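Local coordinates for ancylostoma secreted protein 2 (Necator americanus, PDB 4NUO) that is a secreted hookworm protein of the CAP (cysteine-rich secretory protein) family that binds zinc or copper, its biological role probably lying in the host-parasite relationship, at residues G98-M103 / V146-Q151. Residues are numbered along the deposited sequence; the frame is centred on the assembly and turned at random.
Sequences GENIFM and VGHYTQ. With ZN (zinc ion), chain B.
Asn-100 and His-148 bring strand 98-103 against helix 147-151, their CA atoms 5.6 Å apart; the axes of the two segments approach to 8.4 Å at an angle of 129°. The Asn-100 side chain points at the helix and lies alongside the base of His-148, the two groups heading opposite ways with amide and ring planes 60° apart. Its ND2 donates to the backbone O of His-148 (3.1 Å) from a position tilted off the carbonyl plane, while OD1 rests obliquely against the ring, 3.3 Å from CD2 of His-148. With CG beside its own backbone N (chi1 -63°), the imidazole reaches along the strand until Ile-101 N lies over one face. NE2 of His-148 binds zinc at 2.3 Å, and His-88 and two waters complete the ligands. Glu-99, on the other side of the strand, holds the His-88 ring by a hydrogen bond from ND1 to its OE1, consistent with the histidine-and-glutamate cleft of CAP proteins; Asn-100 instead holds the backbone of His-148 and packs against its ring. Farther along the helix, Gln-151 bends at chi2 to set OE1 3.3 Å from Gly-98 CA; this oxygen accepts from Gly-181 N, and a water that accepts from Glu-99 N lies 3.0 Å from Gln-151 OE1 and probably donates to it. Strand 98-104 is an outermost strand of the sheet, paired antiparallel with 171-178, and helix 111-129 adjoins both segments: its Trp-122 touches Asn-100 and bonds Ile-101 O, while Leu-126 packs on Tyr-149.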
loop_
_atom_site.group_PDB
_atom_site.type_symbol
_atom_site.label_atom_id
_atom_site.label_comp_id
_atom_site.label_asym_id
_atom_site.label_seq_id
_atom_site.Cartn_x
_atom_site.Cartn_y
_atom_site.Cartn_z
ATOM N N GLY A 98 1.555 0.929 -9.532
ATOM C CA GLY A 98 1.271 -0.367 -8.951
ATOM C C GLY A 98 -0.192 -0.428 -8.548
ATOM O O GLY A 98 -0.912 0.561 -8.704
ATOM N N GLU A 99 -0.641 -1.571 -8.033
ATOM C CA GLU A 99 -2.060 -1.710 -7.673
ATOM C C GLU A 99 -2.328 -2.808 -6.642
ATOM O O GLU A 99 -1.786 -3.909 -6.740
ATOM C CB GLU A 99 -2.884 -1.970 -8.943
ATOM C CG GLU A 99 -4.393 -2.041 -8.735
ATOM C CD GLU A 99 -5.116 -2.337 -10.024
ATOM O OE1 GLU A 99 -5.037 -3.500 -10.463
ATOM O OE2 GLU A 99 -5.728 -1.413 -10.617
ATOM N N ASN A 100 -3.168 -2.499 -5.655
ATOM C CA ASN A 100 -3.705 -3.503 -4.745
ATOM C C ASN A 100 -5.224 -3.525 -4.869
ATOM O O ASN A 100 -5.848 -2.475 -5.067
ATOM C CB ASN A 100 -3.334 -3.184 -3.294
ATOM C CG ASN A 100 -1.878 -3.470 -2.974
ATOM O OD1 ASN A 100 -1.185 -4.151 -3.718
ATOM N ND2 ASN A 100 -1.417 -2.952 -1.840
ATOM N N ILE A 101 -5.828 -4.710 -4.781
ATOM C CA ILE A 101 -7.284 -4.805 -4.844
ATOM C C ILE A 101 -7.811 -5.605 -3.665
ATOM O O ILE A 101 -7.120 -6.482 -3.136
ATOM C CB ILE A 101 -7.770 -5.447 -6.169
ATOM C CG1 ILE A 101 -7.158 -6.841 -6.351
ATOM C CG2 ILE A 101 -7.430 -4.545 -7.365
ATOM C CD1 ILE A 101 -7.738 -7.628 -7.550
ATOM N N PHE A 102 -9.041 -5.296 -3.259
ATOM C CA PHE A 102 -9.670 -5.948 -2.120
ATOM C C PHE A 102 -11.181 -5.947 -2.299
ATOM O O PHE A 102 -11.742 -5.011 -2.871
ATOM C CB PHE A 102 -9.303 -5.195 -0.835
ATOM C CG PHE A 102 -10.120 -5.597 0.382
ATOM C CD1 PHE A 102 -9.727 -6.678 1.176
ATOM C CD2 PHE A 102 -11.250 -4.874 0.750
ATOM C CE1 PHE A 102 -10.454 -7.046 2.290
ATOM C CE2 PHE A 102 -11.988 -5.235 1.873
ATOM C CZ PHE A 102 -11.586 -6.323 2.646
ATOM N N MET A 103 -11.846 -6.986 -1.800
ATOM C CA MET A 103 -13.306 -6.984 -1.796
ATOM C C MET A 103 -13.871 -7.511 -0.489
ATOM O O MET A 103 -13.225 -8.298 0.213
ATOM C CB MET A 103 -13.868 -7.777 -2.975
ATOM C CG MET A 103 -13.349 -9.201 -3.074
ATOM S SD MET A 103 -14.466 -10.188 -4.093
ATOM C CE MET A 103 -15.904 -10.128 -3.016
ATOM N N VAL A 146 2.708 -12.312 -1.580
ATOM C CA VAL A 146 2.910 -11.247 -0.603
ATOM C C VAL A 146 2.975 -9.888 -1.292
ATOM O O VAL A 146 3.422 -8.898 -0.696
ATOM C CB VAL A 146 4.202 -11.466 0.193
ATOM C CG1 VAL A 146 4.056 -12.670 1.112
ATOM C CG2 VAL A 146 5.379 -11.636 -0.753
ATOM N N GLY A 147 2.504 -9.847 -2.536
ATOM C CA GLY A 147 2.667 -8.684 -3.391
ATOM C C GLY A 147 1.835 -7.465 -3.033
ATOM O O GLY A 147 2.155 -6.353 -3.464
ATOM N N HIS A 148 0.759 -7.651 -2.270
ATOM C CA HIS A 148 0.014 -6.497 -1.783
ATOM C C HIS A 148 0.783 -5.833 -0.657
ATOM O O HIS A 148 0.960 -4.605 -0.654
ATOM C CB HIS A 148 -1.373 -6.903 -1.311
ATOM C CG HIS A 148 -2.233 -7.456 -2.401
ATOM N ND1 HIS A 148 -3.341 -8.221 -2.145
ATOM C CD2 HIS A 148 -2.153 -7.323 -3.745
ATOM C CE1 HIS A 148 -3.910 -8.562 -3.296
ATOM N NE2 HIS A 148 -3.208 -8.030 -4.272
ATOM N N TYR A 149 1.268 -6.645 0.278
ATOM C CA TYR A 149 2.164 -6.137 1.312
ATOM C C TYR A 149 3.401 -5.431 0.744
ATOM O O TYR A 149 3.730 -4.326 1.161
ATOM C CB TYR A 149 2.615 -7.253 2.264
ATOM C CG TYR A 149 3.799 -6.830 3.099
ATOM C CD1 TYR A 149 3.633 -5.994 4.195
ATOM C CD2 TYR A 149 5.093 -7.236 2.772
ATOM C CE1 TYR A 149 4.720 -5.590 4.965
ATOM C CE2 TYR A 149 6.182 -6.831 3.535
ATOM C CZ TYR A 149 5.986 -6.014 4.631
ATOM O OH TYR A 149 7.062 -5.597 5.393
ATOM N N THR A 150 4.108 -6.080 -0.171
ATOM C CA THR A 150 5.354 -5.506 -0.675
ATOM C C THR A 150 5.124 -4.174 -1.371
ATOM O O THR A 150 5.941 -3.271 -1.264
ATOM C CB THR A 150 6.153 -6.492 -1.570
ATOM O OG1 THR A 150 5.384 -6.842 -2.726
ATOM C CG2 THR A 150 6.487 -7.751 -0.797
ATOM N N GLN A 151 3.992 -4.030 -2.048
ATOM C CA GLN A 151 3.657 -2.747 -2.652
ATOM C C GLN A 151 3.345 -1.679 -1.597
ATOM O O GLN A 151 3.711 -0.508 -1.769
ATOM C CB GLN A 151 2.489 -2.891 -3.643
ATOM C CG GLN A 151 2.019 -1.565 -4.224
ATOM C CD GLN A 151 3.070 -0.885 -5.104
ATOM O OE1 GLN A 151 3.139 -1.133 -6.313
ATOM N NE2 GLN A 151 3.884 -0.010 -4.503
HETATM ZN ZN ZN B . -2.997 -8.744 -6.471
HETATM O O HOH W 1 1.575 -3.359 -7.474
HETATM O O HOH W 2 -4.995 -10.209 -6.357
HETATM O O HOH W 3 -0.969 -10.241 -6.618
#